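Local coordinates for putative carbohydrate metabolism domain-containing protein (Bacteroides vulgatus, PDB 3S30) that is of uncertain function but is a putative glycoside hydrolase with a galactose-binding-like beta domain that carries a bound sodium ion and may act in carbohydrate metabolism, at residues A[160-165]-A[342-347]; A[220-225]-A[291-296]. All blocks are in the same frame, centred on the assembly; numbering follows the deposited sequence.

Contact 1 (A[160-165]-A[342-347]). With NA (sodium ion), chain C.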
ATOM      1  N   ASN A 160     -16.755   6.986  -7.201  1.00 60.43           N
ATOM      2  CA  ASN A 160     -16.893   8.377  -6.740  1.00 62.97           C
ATOM      3  C   ASN A 160     -15.542   9.076  -6.592  1.00 63.14           C
ATOM      4  O   ASN A 160     -15.263   9.728  -5.577  1.00 62.52           O
ATOM      5  CB  ASN A 160     -17.676   8.406  -5.428  1.00 61.76           C
ATOM      6  CG  ASN A 160     -19.084   7.868  -5.593  1.00 65.41           C
ATOM      7  OD1 ASN A 160     -19.766   8.176  -6.581  1.00 65.48           O
ATOM      8  ND2 ASN A 160     -19.529   7.053  -4.633  1.00 60.11           N
ATOM      9  N   GLY A 161     -14.714   8.929  -7.625  1.00 63.37           N
ATOM     10  CA  GLY A 161     -13.369   9.472  -7.634  1.00 62.77           C
ATOM     11  C   GLY A 161     -13.381  10.916  -8.052  1.00 63.91           C
ATOM     12  O   GLY A 161     -14.428  11.457  -8.372  1.00 65.56           O
ATOM     13  N   ARG A 162     -12.208  11.539  -8.043  1.00 64.94           N
ATOM     14  CA  ARG A 162     -12.067  12.943  -8.409  1.00 68.09           C
ATOM     15  C   ARG A 162     -12.187  13.137  -9.913  1.00 71.00           C
ATOM     16  O   ARG A 162     -12.785  14.109 -10.367  1.00 73.91           O
ATOM     17  CB  ARG A 162     -10.732  13.480  -7.913  1.00 68.48           C
ATOM     18  CG  ARG A 162     -10.538  14.963  -8.122  1.00 71.12           C
ATOM     19  CD  ARG A 162      -9.301  15.445  -7.412  1.00 67.04           C
ATOM     20  NE  ARG A 162      -8.810  16.692  -7.979  1.00 69.72           N
ATOM     21  CZ  ARG A 162      -8.056  16.785  -9.070  1.00 70.52           C
ATOM     22  NH1 ARG A 162      -7.684  15.697  -9.744  1.00 73.97           N
ATOM     23  NH2 ARG A 162      -7.655  17.975  -9.483  1.00 74.64           N
ATOM     24  N   THR A 163     -11.633  12.202 -10.681  1.00 72.57           N
ATOM     25  CA  THR A 163     -11.682  12.261 -12.150  1.00 74.47           C
ATOM     26  C   THR A 163     -12.644  11.197 -12.729  1.00 74.65           C
ATOM     27  O   THR A 163     -13.524  11.530 -13.539  1.00 77.11           O
ATOM     28  CB  THR A 163     -10.255  12.121 -12.747  1.00 74.92           C
ATOM     29  OG1 THR A 163      -9.378  13.080 -12.127  1.00 68.80           O
ATOM     30  CG2 THR A 163     -10.275  12.344 -14.252  1.00 71.80           C
ATOM     31  N   GLY A 164     -12.473   9.941 -12.297  1.00 70.00           N
ATOM     32  CA  GLY A 164     -13.380   8.825 -12.639  1.00 66.61           C
ATOM     33  C   GLY A 164     -13.576   7.911 -11.432  1.00 63.15           C
ATOM     34  O   GLY A 164     -14.145   8.334 -10.426  1.00 62.87           O
ATOM     35  N   ASN A 165     -13.109   6.664 -11.514  1.00 59.71           N
ATOM     36  CA  ASN A 165     -13.033   5.791 -10.336  1.00 57.31           C
ATOM     37  C   ASN A 165     -11.826   6.172  -9.485  1.00 55.74           C
ATOM     38  O   ASN A 165     -10.873   6.789  -9.984  1.00 54.92           O
ATOM     39  CB  ASN A 165     -12.858   4.306 -10.691  1.00 58.13           C
ATOM     40  CG  ASN A 165     -13.932   3.759 -11.639  1.00 60.43           C
ATOM     41  OD1 ASN A 165     -15.130   4.013 -11.487  1.00 60.83           O
ATOM     42  ND2 ASN A 165     -13.487   2.966 -12.611  1.00 57.76           N
ATOM     43  N   ILE A 342      -8.155   7.419  -2.439  1.00 52.34           N
ATOM     44  CA  ILE A 342      -7.014   8.035  -3.110  1.00 51.74           C
ATOM     45  C   ILE A 342      -7.309   8.141  -4.586  1.00 50.92           C
ATOM     46  O   ILE A 342      -7.894   7.243  -5.168  1.00 50.36           O
ATOM     47  CB  ILE A 342      -5.714   7.215  -2.929  1.00 51.62           C
ATOM     48  CG1 ILE A 342      -5.425   6.964  -1.440  1.00 53.20           C
ATOM     49  CG2 ILE A 342      -4.521   7.958  -3.570  1.00 51.56           C
ATOM     50  CD1 ILE A 342      -5.115   8.269  -0.640  1.00 48.07           C
ATOM     51  N   ASP A 343      -6.888   9.238  -5.195  1.00 52.53           N
ATOM     52  CA  ASP A 343      -7.048   9.417  -6.627  1.00 52.82           C
ATOM     53  C   ASP A 343      -5.888  10.216  -7.218  1.00 54.80           C
ATOM     54  O   ASP A 343      -5.180  10.932  -6.494  1.00 55.43           O
ATOM     55  CB  ASP A 343      -8.354  10.154  -6.896  1.00 53.97           C
ATOM     56  CG  ASP A 343      -8.972   9.781  -8.221  1.00 54.17           C
ATOM     57  OD1 ASP A 343      -8.334   9.063  -9.027  1.00 48.72           O
ATOM     58  OD2 ASP A 343     -10.119  10.192  -8.450  1.00 53.28           O
ATOM     59  N   ASP A 344      -5.726  10.099  -8.536  1.00 55.84           N
ATOM     60  CA  ASP A 344      -4.740  10.858  -9.304  1.00 57.99           C
ATOM     61  C   ASP A 344      -3.381  10.938  -8.604  1.00 57.31           C
ATOM     62  O   ASP A 344      -2.880  12.019  -8.290  1.00 57.94           O
ATOM     63  CB  ASP A 344      -5.281  12.251  -9.634  1.00 59.19           C
ATOM     64  CG  ASP A 344      -6.517  12.196 -10.502  1.00 61.87           C
ATOM     65  OD1 ASP A 344      -6.522  11.410 -11.471  1.00 65.79           O
ATOM     66  OD2 ASP A 344      -7.482  12.943 -10.228  1.00 69.36           O
ATOM     67  N   LEU A 345      -2.811   9.766  -8.371  1.00 56.38           N
ATOM     68  CA  LEU A 345      -1.506   9.620  -7.746  1.00 57.74           C
ATOM     69  C   LEU A 345      -0.422   9.657  -8.819  1.00 59.48           C
ATOM     70  O   LEU A 345      -0.551   9.023  -9.867  1.00 60.52           O
ATOM     71  CB  LEU A 345      -1.455   8.286  -6.998  1.00 56.86           C
ATOM     72  CG  LEU A 345      -0.186   7.938  -6.235  1.00 57.54           C
ATOM     73  CD1 LEU A 345      -0.019   8.845  -5.005  1.00 54.01           C
ATOM     74  CD2 LEU A 345      -0.249   6.472  -5.852  1.00 48.63           C
ATOM     75  N   GLU A 346       0.643  10.408  -8.563  1.00 60.35           N
ATOM     76  CA  GLU A 346       1.774  10.466  -9.493  1.00 60.95           C
ATOM     77  C   GLU A 346       3.106  10.413  -8.759  1.00 59.55           C
ATOM     78  O   GLU A 346       3.319  11.130  -7.788  1.00 57.14           O
ATOM     79  CB  GLU A 346       1.716  11.721 -10.365  1.00 61.83           C
ATOM     80  CG  GLU A 346       2.990  11.926 -11.178  1.00 65.87           C
ATOM     81  CD  GLU A 346       2.877  12.987 -12.251  1.00 66.61           C
ATOM     82  OE1 GLU A 346       1.913  13.779 -12.218  1.00 65.66           O
ATOM     83  OE2 GLU A 346       3.772  13.024 -13.124  1.00 60.11           O
ATOM     84  N   LEU A 347       3.991   9.546  -9.243  1.00 61.10           N
ATOM     85  CA  LEU A 347       5.392   9.522  -8.818  1.00 60.95           C
ATOM     86  C   LEU A 347       6.172  10.497  -9.709  1.00 62.24           C
ATOM     87  O   LEU A 347       6.521  10.169 -10.840  1.00 63.38           O
ATOM     88  CB  LEU A 347       5.938   8.098  -8.931  1.00 59.94           C
ATOM     89  CG  LEU A 347       7.222   7.715  -8.203  1.00 62.15           C
ATOM     90  CD1 LEU A 347       7.090   7.822  -6.698  1.00 62.40           C
ATOM     91  CD2 LEU A 347       7.610   6.305  -8.585  1.00 67.85           C
TER
HETATM   92 NA    NA C 383      -9.130   8.002 -11.090  1.00 47.66          NA
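A sodium-bound loop-to-strand contact joins the hairpin loop 160-165, which links the antiparallel strands 155-158 and 166-173, to Asp343 and Asp344 at the corner of strand 339-349, near the surface of a galactose-binding-like beta domain. The metal bridges the two segments directly, held by the backbone oxygen Asn165 O at 2.4 Å and by Asp343 OD1 at 2.5 Å. Asn105 O and Glu107 OE2 complete the four protein ligands, so the ion gathers three separate parts of the chain. The Asp343 carboxylate divides its work. While OD1 faces the ion and also accepts the backbone N-H of its neighbour Asp344, OD2 turns into the loop, where Arg162 N donates to it nearly along the C-O bond; the separation from Asp343 OD2 is short, 2.5 Å, and the bond is bent (140°). A weak bond from Thr163 N reaches the same oxygen, so two successive amides of the loop close around one carboxylate atom. Sodium and loop amides thus take different oxygens of Asp343 and fix the rotation of its carboxylate. Asp344 adds a second, more exposed grip. The Arg162 chain runs extended from CG to NE, and the edge of its guanidinium reaches the carboxylate in a salt bridge, NH1 lying 2.8 Å from Asp344 OD2; the two flat groups stand 86° apart, and this hydrogen bond is weak. The guanidinium also makes a cation-pi contact with Tyr224. Thr163 OG1, placed beside its own backbone N (chi1 -52°), meets the syn lone pair of Asp344 OD2 at 2.7 Å.

Contact 2 (A[220-225]-A[291-296])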
ATOM      1  N   LYS A 220       9.117  13.349  -5.824  1.00 62.91           N
ATOM      2  CA  LYS A 220       7.924  13.518  -4.997  1.00 60.22           C
ATOM      3  C   LYS A 220       6.753  12.628  -5.378  1.00 59.18           C
ATOM      4  O   LYS A 220       6.617  12.187  -6.538  1.00 59.53           O
ATOM      5  CB  LYS A 220       7.511  14.997  -4.904  1.00 60.91           C
ATOM      6  CG  LYS A 220       7.225  15.678  -6.210  1.00 66.10           C
ATOM      7  CD  LYS A 220       7.074  17.194  -6.042  1.00 67.40           C
ATOM      8  CE  LYS A 220       8.435  17.902  -6.045  1.00 74.24           C
ATOM      9  NZ  LYS A 220       8.337  19.374  -5.800  1.00 73.50           N
ATOM     10  N   LEU A 221       5.942  12.333  -4.363  1.00 56.14           N
ATOM     11  CA  LEU A 221       4.718  11.567  -4.523  1.00 55.45           C
ATOM     12  C   LEU A 221       3.562  12.522  -4.300  1.00 55.34           C
ATOM     13  O   LEU A 221       3.411  13.075  -3.208  1.00 55.04           O
ATOM     14  CB  LEU A 221       4.656  10.403  -3.504  1.00 54.15           C
ATOM     15  CG  LEU A 221       3.410   9.496  -3.576  1.00 52.57           C
ATOM     16  CD1 LEU A 221       3.382   8.676  -4.879  1.00 45.69           C
ATOM     17  CD2 LEU A 221       3.316   8.580  -2.360  1.00 45.58           C
ATOM     18  N   VAL A 222       2.762  12.741  -5.338  1.00 56.64           N
ATOM     19  CA  VAL A 222       1.647  13.661  -5.242  1.00 56.83           C
ATOM     20  C   VAL A 222       0.370  12.890  -5.541  1.00 55.79           C
ATOM     21  O   VAL A 222       0.386  11.941  -6.306  1.00 55.44           O
ATOM     22  CB  VAL A 222       1.798  14.908  -6.187  1.00 59.68           C
ATOM     23  CG1 VAL A 222       3.157  15.586  -5.989  1.00 60.30           C
ATOM     24  CG2 VAL A 222       1.615  14.531  -7.632  1.00 64.04           C
ATOM     25  N   GLY A 223      -0.725  13.311  -4.913  1.00 55.08           N
ATOM     26  CA  GLY A 223      -2.035  12.716  -5.129  1.00 54.89           C
ATOM     27  C   GLY A 223      -3.077  13.427  -4.293  1.00 54.11           C
ATOM     28  O   GLY A 223      -2.795  14.461  -3.699  1.00 56.30           O
ATOM     29  N   TYR A 224      -4.279  12.867  -4.250  1.00 53.26           N
ATOM     30  CA  TYR A 224      -5.398  13.444  -3.509  1.00 52.10           C
ATOM     31  C   TYR A 224      -6.016  12.365  -2.635  1.00 50.37           C
ATOM     32  O   TYR A 224      -6.064  11.213  -3.045  1.00 48.91           O
ATOM     33  CB  TYR A 224      -6.455  14.000  -4.469  1.00 52.54           C
ATOM     34  CG  TYR A 224      -6.018  15.245  -5.205  1.00 54.04           C
ATOM     35  CD1 TYR A 224      -5.161  15.164  -6.300  1.00 56.56           C
ATOM     36  CD2 TYR A 224      -6.459  16.511  -4.806  1.00 54.97           C
ATOM     37  CE1 TYR A 224      -4.748  16.300  -6.979  1.00 58.58           C
ATOM     38  CE2 TYR A 224      -6.052  17.656  -5.471  1.00 55.22           C
ATOM     39  CZ  TYR A 224      -5.199  17.547  -6.560  1.00 60.63           C
ATOM     40  OH  TYR A 224      -4.803  18.676  -7.238  1.00 61.76           O
ATOM     41  N   TYR A 225      -6.479  12.741  -1.439  1.00 50.60           N
ATOM     42  CA  TYR A 225      -7.147  11.799  -0.538  1.00 50.30           C
ATOM     43  C   TYR A 225      -8.421  12.358   0.133  1.00 52.31           C
ATOM     44  O   TYR A 225      -8.673  13.570   0.149  1.00 52.39           O
ATOM     45  CB  TYR A 225      -6.164  11.313   0.544  1.00 47.74           C
ATOM     46  CG  TYR A 225      -6.066  12.229   1.744  1.00 46.92           C
ATOM     47  CD1 TYR A 225      -5.158  13.268   1.778  1.00 49.68           C
ATOM     48  CD2 TYR A 225      -6.893  12.047   2.852  1.00 49.91           C
ATOM     49  CE1 TYR A 225      -5.075  14.117   2.880  1.00 51.22           C
ATOM     50  CE2 TYR A 225      -6.816  12.878   3.948  1.00 49.39           C
ATOM     51  CZ  TYR A 225      -5.905  13.912   3.961  1.00 49.33           C
ATOM     52  OH  TYR A 225      -5.840  14.746   5.053  1.00 54.53           O
ATOM     53  N   TRP A 291     -11.631  16.175  -1.333  1.00 56.53           N
ATOM     54  CA  TRP A 291     -10.369  15.848  -1.983  1.00 55.72           C
ATOM     55  C   TRP A 291      -9.267  16.838  -1.560  1.00 56.61           C
ATOM     56  O   TRP A 291      -9.348  18.055  -1.848  1.00 58.50           O
ATOM     57  CB  TRP A 291     -10.510  15.841  -3.510  1.00 56.28           C
ATOM     58  CG  TRP A 291     -11.285  14.702  -4.004  1.00 54.77           C
ATOM     59  CD1 TRP A 291     -12.469  14.743  -4.687  1.00 54.73           C
ATOM     60  CD2 TRP A 291     -10.957  13.321  -3.846  1.00 56.56           C
ATOM     61  NE1 TRP A 291     -12.897  13.472  -4.962  1.00 56.86           N
ATOM     62  CE2 TRP A 291     -11.985  12.577  -4.463  1.00 55.60           C
ATOM     63  CE3 TRP A 291      -9.888  12.636  -3.245  1.00 56.49           C
ATOM     64  CZ2 TRP A 291     -11.979  11.186  -4.497  1.00 57.85           C
ATOM     65  CZ3 TRP A 291      -9.883  11.248  -3.281  1.00 53.37           C
ATOM     66  CH2 TRP A 291     -10.922  10.540  -3.898  1.00 57.34           C
ATOM     67  N   THR A 292      -8.263  16.294  -0.872  1.00 53.94           N
ATOM     68  CA  THR A 292      -7.157  17.057  -0.304  1.00 53.92           C
ATOM     69  C   THR A 292      -5.829  16.593  -0.922  1.00 54.04           C
ATOM     70  O   THR A 292      -5.483  15.403  -0.885  1.00 52.14           O
ATOM     71  CB  THR A 292      -7.095  16.876   1.241  1.00 54.68           C
ATOM     72  OG1 THR A 292      -8.332  17.304   1.839  1.00 55.15           O
ATOM     73  CG2 THR A 292      -5.925  17.661   1.849  1.00 46.41           C
ATOM     74  N   ARG A 293      -5.088  17.540  -1.479  1.00 55.64           N
ATOM     75  CA  ARG A 293      -3.801  17.259  -2.100  1.00 56.40           C
ATOM     76  C   ARG A 293      -2.714  16.954  -1.083  1.00 55.67           C
ATOM     77  O   ARG A 293      -2.658  17.565  -0.023  1.00 56.87           O
ATOM     78  CB  ARG A 293      -3.348  18.459  -2.939  1.00 58.94           C
ATOM     79  CG  ARG A 293      -2.143  18.164  -3.813  1.00 61.05           C
ATOM     80  CD  ARG A 293      -2.106  19.132  -4.949  1.00 67.46           C
ATOM     81  NE  ARG A 293      -1.027  18.894  -5.905  1.00 71.46           N
ATOM     82  CZ  ARG A 293       0.245  19.233  -5.708  1.00 75.54           C
ATOM     83  NH1 ARG A 293       0.637  19.818  -4.571  1.00 71.43           N
ATOM     84  NH2 ARG A 293       1.137  18.979  -6.656  1.00 77.48           N
ATOM     85  N   PHE A 294      -1.849  16.009  -1.429  1.00 56.35           N
ATOM     86  CA  PHE A 294      -0.620  15.765  -0.691  1.00 56.75           C
ATOM     87  C   PHE A 294       0.572  15.850  -1.644  1.00 58.57           C
ATOM     88  O   PHE A 294       0.438  15.646  -2.852  1.00 58.15           O
ATOM     89  CB  PHE A 294      -0.663  14.428   0.083  1.00 56.70           C
ATOM     90  CG  PHE A 294      -0.913  13.192  -0.776  1.00 55.36           C
ATOM     91  CD1 PHE A 294       0.146  12.498  -1.346  1.00 53.79           C
ATOM     92  CD2 PHE A 294      -2.202  12.699  -0.959  1.00 54.52           C
ATOM     93  CE1 PHE A 294      -0.074  11.349  -2.126  1.00 54.47           C
ATOM     94  CE2 PHE A 294      -2.440  11.549  -1.737  1.00 52.26           C
ATOM     95  CZ  PHE A 294      -1.369  10.874  -2.317  1.00 53.87           C
ATOM     96  N   GLU A 295       1.728  16.211  -1.094  1.00 61.17           N
ATOM     97  CA  GLU A 295       2.947  16.372  -1.878  1.00 63.37           C
ATOM     98  C   GLU A 295       4.140  16.018  -0.999  1.00 63.13           C
ATOM     99  O   GLU A 295       4.646  16.869  -0.275  1.00 65.39           O
ATOM    100  CB  GLU A 295       3.063  17.807  -2.415  1.00 65.52           C
ATOM    101  CG  GLU A 295       4.299  18.054  -3.301  1.00 72.31           C
ATOM    102  CD  GLU A 295       4.419  19.499  -3.799  1.00 80.17           C
ATOM    103  OE1 GLU A 295       3.397  20.221  -3.849  1.00 81.07           O
ATOM    104  OE2 GLU A 295       5.547  19.910  -4.142  1.00 77.93           O
ATOM    105  N   LEU A 296       4.578  14.761  -1.070  1.00 61.80           N
ATOM    106  CA  LEU A 296       5.653  14.250  -0.205  1.00 61.57           C
ATOM    107  C   LEU A 296       6.972  14.240  -0.966  1.00 61.91           C
ATOM    108  O   LEU A 296       7.103  13.543  -1.965  1.00 61.37           O
ATOM    109  CB  LEU A 296       5.315  12.835   0.281  1.00 60.15           C
ATOM    110  CG  LEU A 296       3.858  12.589   0.717  1.00 61.50           C
ATOM    111  CD1 LEU A 296       3.664  11.147   1.173  1.00 52.39           C
ATOM    112  CD2 LEU A 296       3.431  13.580   1.816  1.00 62.40           C
TER
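Strands 220-225 and 291-296 form an antiparallel strand pair in the galactose-binding-like beta domain, their axes 154° apart in direction. Leu221 with Leu296, Gly223 with Phe294 and Tyr225 with Thr292 are hydrogen-bonded pairs, each joined by two backbone bonds; only Gly223 N to Phe294 O is weak. Val222 opposite Glu295 and Tyr224 opposite Arg293 are the non-hydrogen-bonded pairs between them. On the buried face the Phe294 ring folds back over the partner strand, because its CG sits between the backbone N and the carbonyl carbon (chi1 58°). Its face covers Gly223, whose CA lies 3.8 Å from the Phe294 ring centroid in a CH-pi contact. The ring is flanked by Leu221, with CG 4.2 Å from Phe294 CE1, and by the Tyr225 ring, whose edge meets Phe294 CD2. Thr292 lies alongside Tyr225, its CB off-centre over that ring. On the other face, the aliphatic part of Arg293 passes over the Tyr224 ring, Arg293 CB standing 4.2 Å from its centroid. The Arg293 guanidinium then donates in its own plane through NH1 to Glu295 OE1, 2.9 Å away. Lys220 lies alongside Glu295 and completes the salt-bridge network, its NZ 3.3 Å from Glu295 OE2 and approaching on the anti side of the carboxylate. At the start of strand 291-296, Trp291 swings its ring back toward the partner strand, CE3 3.9 Å from Tyr224 CB. Further out, Leu345 and Ile248 pack against Leu221 and Phe294, joining strands 339-349 and 247-254 to the buried face. The far end of the Tyr225 ring is fixed by a hydrogen bond between Tyr225 OH and His286 O.

Overall arrangement
Following the chain from its N terminus, the loop 160-165 comes first, strand segments 220-225 and 291-296 follow, and 342-347 comes last. Contact 1 therefore closes a long loop of 176 intervening residues, and contact 2 closes a shorter one of 65 lying wholly within it. The two contacts meet through strands 339-349 and 218-228, adjacent in the same sheet: Glu346 N lies 2.7 Å from Val222 O, and Asp343 N 3.0 Å from Tyr224 O, both probable hydrogen bonds. Together they connect the sodium-binding loop, through the near-C-terminal strand, to the antiparallel pair formed by 218-228 and 291-297.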